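Local coordinates for capsular polysaccharide biosynthesis protein (Burkholderia pseudomallei, PDB 4BQN) that binds coenzyme A and probably acts as an acetyltransferase in the biosynthesis of capsular polysaccharide, at residues W100-N108 and M239-F249; A126-K135 and F277-V288. The protein carries 1 engineered substitution. All blocks are in the same frame, centred on the assembly; numbering follows the deposited sequence. Where two conformers were deposited one is given.

Interaction 1 (W100-N108 and M239-F249)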
loop_
_atom_site.group_PDB
_atom_site.type_symbol
_atom_site.label_atom_id
_atom_site.label_comp_id
_atom_site.label_asym_id
_atom_site.label_seq_id
_atom_site.Cartn_x
_atom_site.Cartn_y
_atom_site.Cartn_z
ATOM N N TRP A 100 -4.534 -1.107 -2.531
ATOM C CA TRP A 100 -5.319 -1.481 -3.704
ATOM C C TRP A 100 -4.881 -2.856 -4.160
ATOM O O TRP A 100 -3.737 -3.023 -4.591
ATOM C CB TRP A 100 -5.073 -0.460 -4.818
ATOM C CG TRP A 100 -5.885 -0.665 -6.044
ATOM C CD1 TRP A 100 -5.511 -1.314 -7.198
ATOM C CD2 TRP A 100 -7.205 -0.152 -6.278
ATOM N NE1 TRP A 100 -6.534 -1.252 -8.125
ATOM C CE2 TRP A 100 -7.586 -0.556 -7.582
ATOM C CE3 TRP A 100 -8.112 0.598 -5.508
ATOM C CZ2 TRP A 100 -8.819 -0.214 -8.138
ATOM C CZ3 TRP A 100 -9.337 0.939 -6.061
ATOM C CH2 TRP A 100 -9.686 0.519 -7.358
ATOM N N GLU A 101 -5.786 -3.829 -4.085
ATOM C CA GLU A 101 -5.484 -5.232 -4.433
ATOM C C GLU A 101 -5.834 -5.561 -5.886
ATOM O O GLU A 101 -5.713 -6.700 -6.305
ATOM C CB GLU A 101 -6.191 -6.187 -3.458
ATOM C CG GLU A 101 -5.676 -6.005 -2.048
ATOM C CD GLU A 101 -6.462 -6.771 -1.022
ATOM O OE1 GLU A 101 -7.070 -7.798 -1.380
ATOM O OE2 GLU A 101 -6.462 -6.325 0.138
ATOM N N GLY A 102 -6.261 -4.565 -6.660
ATOM C CA GLY A 102 -6.816 -4.857 -7.969
ATOM C C GLY A 102 -5.844 -5.431 -8.978
ATOM O O GLY A 102 -6.258 -6.159 -9.866
ATOM N N TYR A 103 -4.551 -5.146 -8.858
ATOM C CA TYR A 103 -3.602 -5.770 -9.789
ATOM C C TYR A 103 -3.251 -7.194 -9.397
ATOM O O TYR A 103 -2.975 -8.034 -10.267
ATOM C CB TYR A 103 -2.307 -4.978 -9.874
ATOM C CG TYR A 103 -2.509 -3.572 -10.358
ATOM C CD1 TYR A 103 -2.778 -3.305 -11.699
ATOM C CD2 TYR A 103 -2.393 -2.491 -9.478
ATOM C CE1 TYR A 103 -2.969 -1.998 -12.145
ATOM C CE2 TYR A 103 -2.581 -1.191 -9.911
ATOM C CZ TYR A 103 -2.847 -0.947 -11.240
ATOM O OH TYR A 103 -3.010 0.352 -11.642
ATOM N N HIS A 104 -3.225 -7.448 -8.089
ATOM C CA HIS A 104 -2.684 -8.704 -7.550
ATOM C C HIS A 104 -3.679 -9.250 -6.540
ATOM O O HIS A 104 -3.432 -9.251 -5.333
ATOM C CB HIS A 104 -1.301 -8.487 -6.900
ATOM C CG HIS A 104 -0.477 -7.423 -7.556
ATOM N ND1 HIS A 104 -0.231 -6.207 -6.953
ATOM C CD2 HIS A 104 0.154 -7.386 -8.760
ATOM C CE1 HIS A 104 0.509 -5.464 -7.758
ATOM N NE2 HIS A 104 0.766 -6.158 -8.860
ATOM N N PRO A 105 -4.828 -9.740 -7.027
ATOM C CA PRO A 105 -5.899 -10.054 -6.091
ATOM C C PRO A 105 -5.599 -11.283 -5.227
ATOM O O PRO A 105 -6.331 -11.549 -4.277
ATOM C CB PRO A 105 -7.119 -10.301 -7.006
ATOM C CG PRO A 105 -6.761 -9.701 -8.317
ATOM C CD PRO A 105 -5.266 -9.828 -8.426
ATOM N N THR A 106 -4.542 -12.030 -5.560
ATOM C CA THR A 106 -4.170 -13.207 -4.783
ATOM C C THR A 106 -3.133 -12.905 -3.694
ATOM O O THR A 106 -2.734 -13.812 -2.973
ATOM C CB THR A 106 -3.586 -14.306 -5.692
ATOM O OG1 THR A 106 -2.359 -13.855 -6.253
ATOM C CG2 THR A 106 -4.557 -14.689 -6.809
ATOM N N VAL A 107 -2.691 -11.648 -3.578
ATOM C CA VAL A 107 -1.542 -11.308 -2.729
ATOM C C VAL A 107 -2.005 -10.600 -1.467
ATOM O O VAL A 107 -2.850 -9.716 -1.515
ATOM C CB VAL A 107 -0.509 -10.442 -3.499
ATOM C CG1 VAL A 107 0.634 -9.979 -2.604
ATOM C CG2 VAL A 107 0.030 -11.195 -4.710
ATOM N N ASN A 108 -1.417 -10.962 -0.338
ATOM C CA ASN A 108 -1.603 -10.206 0.889
ATOM C C ASN A 108 -0.328 -10.309 1.726
ATOM O O ASN A 108 0.736 -10.597 1.186
ATOM C CB ASN A 108 -2.876 -10.642 1.620
ATOM C CG ASN A 108 -3.495 -9.497 2.399
ATOM O OD1 ASN A 108 -2.954 -9.073 3.419
ATOM N ND2 ASN A 108 -4.601 -8.960 1.905
ATOM N N MET A 239 5.138 -6.964 -7.701
ATOM C CA MET A 239 4.332 -8.162 -7.895
ATOM C C MET A 239 3.956 -8.316 -9.361
ATOM O O MET A 239 3.721 -7.323 -10.054
ATOM C CB MET A 239 3.085 -8.138 -7.021
ATOM C CG MET A 239 3.364 -8.262 -5.524
ATOM S SD MET A 239 3.983 -9.899 -5.086
ATOM C CE MET A 239 5.593 -9.528 -4.427
ATOM N N SER A 240 3.920 -9.560 -9.827
ATOM C CA SER A 240 3.566 -9.858 -11.206
ATOM C C SER A 240 2.082 -10.212 -11.329
ATOM O O SER A 240 1.548 -10.946 -10.509
ATOM C CB SER A 240 4.418 -11.020 -11.682
ATOM O OG SER A 240 4.094 -11.343 -13.011
ATOM N N LEU A 241 1.420 -9.691 -12.360
ATOM C CA LEU A 241 0.020 -10.023 -12.598
ATOM C C LEU A 241 -0.132 -11.424 -13.189
ATOM O O LEU A 241 0.676 -11.841 -14.027
ATOM C CB LEU A 241 -0.640 -8.983 -13.507
ATOM C CG LEU A 241 -0.955 -7.615 -12.888
ATOM C CD1 LEU A 241 0.282 -6.731 -12.694
ATOM C CD2 LEU A 241 -1.997 -6.893 -13.719
ATOM N N TYR A 242 -1.166 -12.137 -12.761
ATOM C CA TYR A 242 -1.383 -13.501 -13.247
ATOM C C TYR A 242 -1.726 -13.514 -14.749
ATOM O O TYR A 242 -2.236 -12.527 -15.291
ATOM C CB TYR A 242 -2.509 -14.175 -12.456
ATOM C CG TYR A 242 -2.059 -14.922 -11.214
ATOM C CD1 TYR A 242 -1.263 -14.316 -10.234
ATOM C CD2 TYR A 242 -2.487 -16.234 -10.996
ATOM C CE1 TYR A 242 -0.880 -15.016 -9.089
ATOM C CE2 TYR A 242 -2.112 -16.940 -9.855
ATOM C CZ TYR A 242 -1.307 -16.328 -8.910
ATOM O OH TYR A 242 -0.949 -17.027 -7.783
ATOM N N PRO A 243 -1.476 -14.655 -15.416
ATOM C CA PRO A 243 -1.853 -14.777 -16.823
ATOM C C PRO A 243 -3.338 -14.492 -17.010
ATOM O O PRO A 243 -4.142 -14.760 -16.101
ATOM C CB PRO A 243 -1.573 -16.254 -17.136
ATOM C CG PRO A 243 -0.584 -16.706 -16.115
ATOM C CD PRO A 243 -0.947 -15.929 -14.873
ATOM N N ILE A 244 -3.675 -14.012 -18.212
ATOM C CA ILE A 244 -5.047 -13.725 -18.658
ATOM C C ILE A 244 -5.588 -12.473 -17.966
ATOM O O ILE A 244 -5.958 -11.503 -18.636
ATOM C CB ILE A 244 -6.002 -14.947 -18.543
ATOM C CG1 ILE A 244 -5.460 -16.097 -19.406
ATOM C CG2 ILE A 244 -7.424 -14.560 -18.966
ATOM C CD1 ILE A 244 -6.312 -17.346 -19.403
ATOM N N TYR A 245 -5.570 -12.467 -16.633
ATOM C CA TYR A 245 -5.945 -11.279 -15.869
ATOM C C TYR A 245 -5.081 -10.085 -16.291
ATOM O O TYR A 245 -5.574 -8.963 -16.469
ATOM C CB TYR A 245 -5.797 -11.557 -14.375
ATOM C CG TYR A 245 -6.369 -10.466 -13.505
ATOM C CD1 TYR A 245 -7.756 -10.265 -13.439
ATOM C CD2 TYR A 245 -5.563 -9.680 -12.696
ATOM C CE1 TYR A 245 -8.313 -9.297 -12.633
ATOM C CE2 TYR A 245 -6.116 -8.683 -11.888
ATOM C CZ TYR A 245 -7.490 -8.502 -11.853
ATOM O OH TYR A 245 -8.091 -7.543 -11.062
ATOM N N ARG A 246 -3.790 -10.332 -16.515
ATOM C CA ARG A 246 -2.851 -9.265 -16.858
ATOM C C ARG A 246 -3.249 -8.556 -18.158
ATOM O O ARG A 246 -2.931 -7.378 -18.361
ATOM C CB ARG A 246 -1.426 -9.827 -16.963
ATOM C CG ARG A 246 -1.206 -10.804 -18.117
ATOM C CD ARG A 246 0.164 -11.484 -18.049
ATOM N NE ARG A 246 1.277 -10.531 -18.128
ATOM C CZ ARG A 246 1.724 -9.968 -19.248
ATOM N NH1 ARG A 246 1.170 -10.249 -20.423
ATOM N NH2 ARG A 246 2.723 -9.102 -19.179
ATOM N N ASP A 247 -3.964 -9.267 -19.033
ATOM C CA ASP A 247 -4.315 -8.708 -20.335
ATOM C C ASP A 247 -5.483 -7.710 -20.251
ATOM O O ASP A 247 -5.820 -7.074 -21.250
ATOM C CB ASP A 247 -4.578 -9.836 -21.337
ATOM C CG ASP A 247 -3.344 -10.690 -21.575
ATOM O OD1 ASP A 247 -2.236 -10.116 -21.694
ATOM O OD2 ASP A 247 -3.468 -11.934 -21.607
ATOM N N CYS A 248 -6.057 -7.546 -19.056
ATOM C CA CYS A 248 -7.039 -6.477 -18.805
ATOM C C CYS A 248 -6.385 -5.106 -18.660
ATOM O O CYS A 248 -7.084 -4.097 -18.565
ATOM C CB CYS A 248 -7.837 -6.769 -17.532
ATOM S SG CYS A 248 -8.799 -8.293 -17.621
ATOM N N PHE A 249 -5.054 -5.065 -18.625
ATOM C CA PHE A 249 -4.297 -3.854 -18.292
ATOM C C PHE A 249 -3.473 -3.422 -19.479
ATOM O O PHE A 249 -2.782 -4.233 -20.076
ATOM C CB PHE A 249 -3.428 -4.141 -17.066
ATOM C CG PHE A 249 -4.241 -4.483 -15.862
ATOM C CD1 PHE A 249 -4.633 -5.800 -15.621
ATOM C CD2 PHE A 249 -4.677 -3.483 -14.988
ATOM C CE1 PHE A 249 -5.429 -6.114 -14.532
ATOM C CE2 PHE A 249 -5.472 -3.799 -13.894
ATOM C CZ PHE A 249 -5.845 -5.117 -13.659
HETATM O O HOH W 1 -2.761 -10.943 -10.662
#

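Interaction 2 (A126-K135 and F277-V288)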
loop_
_atom_site.group_PDB
_atom_site.type_symbol
_atom_site.label_atom_id
_atom_site.label_comp_id
_atom_site.label_asym_id
_atom_site.label_seq_id
_atom_site.Cartn_x
_atom_site.Cartn_y
_atom_site.Cartn_z
ATOM N N ALA A 126 -1.911 -20.139 -0.252
ATOM C CA ALA A 126 -2.298 -20.615 1.081
ATOM C C ALA A 126 -3.582 -21.461 1.039
ATOM O O ALA A 126 -3.646 -22.531 1.643
ATOM C CB ALA A 126 -2.439 -19.460 2.067
ATOM N N GLY A 127 -4.587 -20.993 0.301
ATOM C CA GLY A 127 -5.820 -21.769 0.133
ATOM C C GLY A 127 -5.603 -23.105 -0.553
ATOM O O GLY A 127 -6.184 -24.115 -0.164
ATOM N N ALA A 128 -4.750 -23.109 -1.571
ATOM C CA ALA A 128 -4.391 -24.344 -2.266
ATOM C C ALA A 128 -3.691 -25.336 -1.328
ATOM O O ALA A 128 -3.995 -26.535 -1.356
ATOM C CB ALA A 128 -3.526 -24.028 -3.472
ATOM N N VAL A 129 -2.773 -24.843 -0.498
ATOM C CA VAL A 129 -2.087 -25.687 0.491
ATOM C C VAL A 129 -3.103 -26.339 1.436
ATOM O O VAL A 129 -3.039 -27.543 1.709
ATOM C CB VAL A 129 -1.032 -24.869 1.276
ATOM C CG1 VAL A 129 -0.527 -25.619 2.507
ATOM C CG2 VAL A 129 0.129 -24.507 0.370
ATOM N N VAL A 130 -4.060 -25.549 1.916
ATOM C CA VAL A 130 -5.109 -26.074 2.792
ATOM C C VAL A 130 -5.939 -27.159 2.096
ATOM O O VAL A 130 -6.306 -28.148 2.734
ATOM C CB VAL A 130 -6.015 -24.942 3.346
ATOM C CG1 VAL A 130 -7.220 -25.504 4.085
ATOM C CG2 VAL A 130 -5.209 -24.034 4.261
ATOM N N MET A 131 -6.204 -26.975 0.798
ATOM C CA MET A 131 -7.009 -27.846 -0.068
ATOM C C MET A 131 -6.236 -29.088 -0.549
ATOM O O MET A 131 -6.767 -29.894 -1.332
ATOM C CB MET A 131 -7.432 -27.011 -1.293
ATOM C CG MET A 131 -8.662 -27.477 -2.065
ATOM S SD MET A 131 -9.037 -26.388 -3.464
ATOM C CE MET A 131 -10.458 -27.223 -4.169
ATOM N N ASP A 132 -4.968 -29.193 -0.138
ATOM C CA ASP A 132 -4.042 -30.245 -0.579
ATOM C C ASP A 132 -3.808 -30.254 -2.094
ATOM O O ASP A 132 -3.606 -31.308 -2.704
ATOM C CB ASP A 132 -4.450 -31.634 -0.048
ATOM C CG ASP A 132 -4.012 -31.868 1.393
ATOM O OD1 ASP A 132 -2.997 -31.275 1.829
ATOM O OD2 ASP A 132 -4.682 -32.658 2.092
ATOM N N VAL A 133 -3.826 -29.067 -2.700
ATOM C CA VAL A 133 -3.469 -28.928 -4.109
ATOM C C VAL A 133 -1.951 -28.874 -4.142
ATOM O O VAL A 133 -1.355 -28.047 -3.444
ATOM C CB VAL A 133 -4.095 -27.660 -4.736
ATOM C CG1 VAL A 133 -3.509 -27.386 -6.114
ATOM C CG2 VAL A 133 -5.605 -27.828 -4.840
ATOM N N ASP A 134 -1.320 -29.771 -4.906
ATOM C CA ASP A 134 0.145 -29.799 -5.006
ATOM C C ASP A 134 0.673 -28.620 -5.817
ATOM O O ASP A 134 -0.034 -28.079 -6.683
ATOM C CB ASP A 134 0.687 -31.138 -5.549
ATOM C CG ASP A 134 -0.387 -32.021 -6.185
ATOM O OD1 ASP A 134 -1.424 -31.507 -6.657
ATOM O OD2 ASP A 134 -0.181 -33.256 -6.207
ATOM N N LYS A 135 1.909 -28.214 -5.535
ATOM C CA LYS A 135 2.484 -27.031 -6.172
ATOM C C LYS A 135 2.547 -27.148 -7.697
ATOM O O LYS A 135 2.316 -26.166 -8.416
ATOM C CB LYS A 135 3.852 -26.684 -5.565
ATOM C CG LYS A 135 4.921 -27.752 -5.706
ATOM C CD LYS A 135 6.149 -27.418 -4.870
ATOM C CE LYS A 135 7.313 -28.328 -5.224
ATOM N NZ LYS A 135 7.011 -29.764 -4.969
ATOM N N PHE A 277 4.710 -21.998 -2.041
ATOM C CA PHE A 277 4.237 -23.283 -1.510
ATOM C C PHE A 277 5.159 -23.790 -0.407
ATOM O O PHE A 277 4.691 -24.188 0.661
ATOM C CB PHE A 277 4.093 -24.338 -2.615
ATOM C CG PHE A 277 2.763 -24.307 -3.309
ATOM C CD1 PHE A 277 1.689 -25.058 -2.818
ATOM C CD2 PHE A 277 2.567 -23.508 -4.437
ATOM C CE1 PHE A 277 0.451 -25.027 -3.438
ATOM C CE2 PHE A 277 1.330 -23.484 -5.068
ATOM C CZ PHE A 277 0.270 -24.227 -4.557
ATOM N N GLU A 278 6.466 -23.750 -0.660
ATOM C CA GLU A 278 7.440 -24.249 0.305
ATOM C C GLU A 278 7.370 -23.449 1.607
ATOM O O GLU A 278 7.460 -24.013 2.696
ATOM C CB GLU A 278 8.832 -24.226 -0.316
ATOM C CG GLU A 278 8.943 -25.253 -1.439
ATOM C CD GLU A 278 10.055 -25.008 -2.443
ATOM O OE1 GLU A 278 10.837 -24.049 -2.294
ATOM O OE2 GLU A 278 10.144 -25.803 -3.401
ATOM N N TRP A 279 7.163 -22.139 1.491
ATOM C CA TRP A 279 7.074 -21.271 2.654
ATOM C C TRP A 279 5.846 -21.633 3.500
ATOM O O TRP A 279 5.968 -21.844 4.707
ATOM C CB TRP A 279 7.053 -19.802 2.216
ATOM C CG TRP A 279 7.194 -18.850 3.366
ATOM C CD1 TRP A 279 8.365 -18.385 3.904
ATOM C CD2 TRP A 279 6.139 -18.251 4.128
ATOM N NE1 TRP A 279 8.103 -17.539 4.959
ATOM C CE2 TRP A 279 6.745 -17.429 5.109
ATOM C CE3 TRP A 279 4.736 -18.315 4.071
ATOM C CZ2 TRP A 279 6.003 -16.699 6.042
ATOM C CZ3 TRP A 279 3.989 -17.570 5.010
ATOM C CH2 TRP A 279 4.632 -16.786 5.980
ATOM N N PHE A 280 4.675 -21.743 2.873
ATOM C CA PHE A 280 3.475 -22.102 3.625
ATOM C C PHE A 280 3.555 -23.503 4.240
ATOM O O PHE A 280 3.022 -23.718 5.335
ATOM C CB PHE A 280 2.225 -21.992 2.766
ATOM C CG PHE A 280 1.783 -20.574 2.509
ATOM C CD1 PHE A 280 1.282 -19.785 3.548
ATOM C CD2 PHE A 280 1.847 -20.035 1.223
ATOM C CE1 PHE A 280 0.860 -18.483 3.309
ATOM C CE2 PHE A 280 1.415 -18.741 0.978
ATOM C CZ PHE A 280 0.921 -17.966 2.021
ATOM N N GLU A 281 4.197 -24.443 3.534
ATOM C CA GLU A 281 4.282 -25.814 4.026
ATOM C C GLU A 281 5.155 -25.913 5.296
ATOM O O GLU A 281 5.054 -26.885 6.034
ATOM C CB GLU A 281 4.695 -26.769 2.890
ATOM C CG GLU A 281 3.566 -27.025 1.874
ATOM C CD GLU A 281 4.033 -27.510 0.495
ATOM O OE1 GLU A 281 5.203 -27.937 0.367
ATOM O OE2 GLU A 281 3.221 -27.472 -0.472
ATOM N N ARG A 282 5.961 -24.882 5.571
ATOM C CA ARG A 282 6.771 -24.849 6.802
ATOM C C ARG A 282 5.968 -24.465 8.044
ATOM O O ARG A 282 6.379 -24.753 9.158
ATOM C CB ARG A 282 7.981 -23.923 6.639
ATOM C CG ARG A 282 8.972 -24.413 5.593
ATOM C CD ARG A 282 10.153 -23.467 5.411
ATOM N NE ARG A 282 10.887 -23.793 4.186
ATOM C CZ ARG A 282 11.027 -22.983 3.136
ATOM N NH1 ARG A 282 10.519 -21.758 3.147
ATOM N NH2 ARG A 282 11.704 -23.395 2.075
ATOM N N SER A 283 4.829 -23.802 7.856
ATOM C CA SER A 283 4.000 -23.368 8.978
ATOM C C SER A 283 2.937 -24.423 9.315
ATOM O O SER A 283 2.625 -25.268 8.482
ATOM C CB SER A 283 3.321 -22.028 8.637
ATOM O OG SER A 283 4.237 -20.957 8.775
ATOM N N PRO A 284 2.347 -24.359 10.530
ATOM C CA PRO A 284 1.275 -25.305 10.846
ATOM C C PRO A 284 0.095 -25.114 9.899
ATOM O O PRO A 284 -0.311 -23.990 9.627
ATOM C CB PRO A 284 0.883 -24.930 12.280
ATOM C CG PRO A 284 2.072 -24.205 12.832
ATOM C CD PRO A 284 2.631 -23.455 11.658
ATOM N N LYS A 285 -0.436 -26.215 9.388
ATOM C CA LYS A 285 -1.564 -26.161 8.467
ATOM C C LYS A 285 -2.760 -25.411 9.058
ATOM O O LYS A 285 -3.429 -24.657 8.350
ATOM C CB LYS A 285 -1.983 -27.565 8.047
ATOM C CG LYS A 285 -2.832 -27.572 6.788
ATOM C CD LYS A 285 -3.172 -28.997 6.401
ATOM C CE LYS A 285 -3.091 -29.213 4.905
ATOM N NZ LYS A 285 -3.248 -30.669 4.628
ATOM N N ALA A 286 -3.026 -25.598 10.347
ATOM C CA ALA A 286 -4.139 -24.900 10.983
ATOM C C ALA A 286 -3.964 -23.385 10.901
ATOM O O ALA A 286 -4.941 -22.643 10.734
ATOM C CB ALA A 286 -4.311 -25.344 12.429
ATOM N N ASP A 287 -2.723 -22.919 11.013
ATOM C CA ASP A 287 -2.460 -21.474 10.979
ATOM C C ASP A 287 -2.544 -20.945 9.556
ATOM O O ASP A 287 -3.038 -19.832 9.332
ATOM C CB ASP A 287 -1.082 -21.140 11.558
ATOM C CG ASP A 287 -0.936 -21.552 13.005
ATOM O OD1 ASP A 287 -1.941 -21.939 13.644
ATOM O OD2 ASP A 287 0.204 -21.474 13.504
ATOM N N VAL A 288 -2.090 -21.740 8.595
ATOM C CA VAL A 288 -2.245 -21.368 7.187
ATOM C C VAL A 288 -3.746 -21.303 6.834
ATOM O O VAL A 288 -4.195 -20.381 6.135
ATOM C CB VAL A 288 -1.474 -22.328 6.261
ATOM C CG1 VAL A 288 -1.717 -21.987 4.794
ATOM C CG2 VAL A 288 0.018 -22.249 6.556
HETATM O O HOH W 2 0.269 -28.185 -1.149
HETATM O O HOH W 3 3.181 -29.128 -2.997
#

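Interaction 1 (W100-N108 and M239-F249)
The phenol of Y245 donates its proton to the carbonyl of G102, with Y245 OH and G102 O only 2.6 Å apart. The bond lies in the carbonyl plane with a C=O...O angle of 153°, and the carbonyl oxygens of G102 and Y103 both sit at the edge of the Y245 ring. That ring reaches across because its CG is anti to the backbone N (chi1 -171°), while P105 CD packs 3.7 Å from Y245 CE2. Lacking a side chain, G102 lets the W100 indole approach its backbone closely. The H104 ring is clasped between M239 CB, 3.5 Å from the ring centroid on one face, and Y103 CB on the other, which limits its rotation. The Y103 and F249 rings meet obliquely, the planes of the two rings at 47°, with L241 CD2 at the Y103 edge; Y103 OH bonds C190 O among other partners. On the far flank T106 CG2 lies over the Y242 ring, and T106 OG1 and Y242 OH both bond D122 OD2. A water links the two backbones, donating to Y103 O and accepting from Y242 N. Aromatic residues suit this buried junction, since each offers a broad apolar face and several end in one polar group: the Y245 phenol and the water serve backbone atoms that would otherwise be costly to bury, while D122 takes the two hydroxyls.

Interaction 2 (A126-K135 and F277-V288)
K285 NZ donates to D132 OD1 at 2.9 Å, a salt bridge that meets the carboxylate on its syn side but 31° out of its plane. D132 has a second conformer, so the bond may not be fully occupied. Lysine suits the position because its long chain, leaving the backbone with CG anti to N (chi1 -162°), spans from the start of helix 285-296 to the end of helix 123-130. There K285 CE passes 3.6 Å from V129 O, bringing positive charge beside a helix C-terminus, which probably adds a favourable electrostatic term. D132 itself takes the positive phi of a Schellman motif, turning the chain toward K135.

Beneath this exposed pair the contact is apolar. Helix segments 126-130 and 277-281 cross at -59° with their axes 9.8 Å apart, and V129 CG2 packs 3.6 Å from F277 CD1 and also approaches F280 CB. The F277 ring presents a face to the backbone of K135, whose CA stands 3.7 Å from the centroid, almost exactly on the ring normal; Y138 meets the same ring edge-to-face. F280 is covered on both faces, by A126 CB on one and W279 CE3 on the other. The small methyl of A126 allows this aromatic ring to lie close against its helix, and V288 CG1 lies 3.8 Å from A126 CB. At the solvent-facing side a water accepts from K135 N and donates to E281 OE2, linking the start of helix 135-140 to helix 269-281, although E281 was modelled in two conformers. The chemistry is therefore layered: phenylalanine, valine and alanine provide the buried adhesion, whereas charged side chains and water join the helix ends at the outer border.

Interactions 1 and 2 have centres 21 Å apart and do not touch, their nearest atoms being about 7 Å from each other, yet two residues outside both connect them: Y138, which contacts Y242 of the first and F277 of the second, and D122, which lies just before helix 123-130, the helix that carries A126 to V130. Their relation to coenzyme A differs. Interaction 1 touches the ligand through E101, whereas interaction 2 stands apart from it, the F280 side chain being about 13 Å from the bound coenzyme A. Helix 285-296, which carries K285 and V288, nevertheless includes the coenzyme A-binding R294, whose side chain is about 10 Å from that of A126.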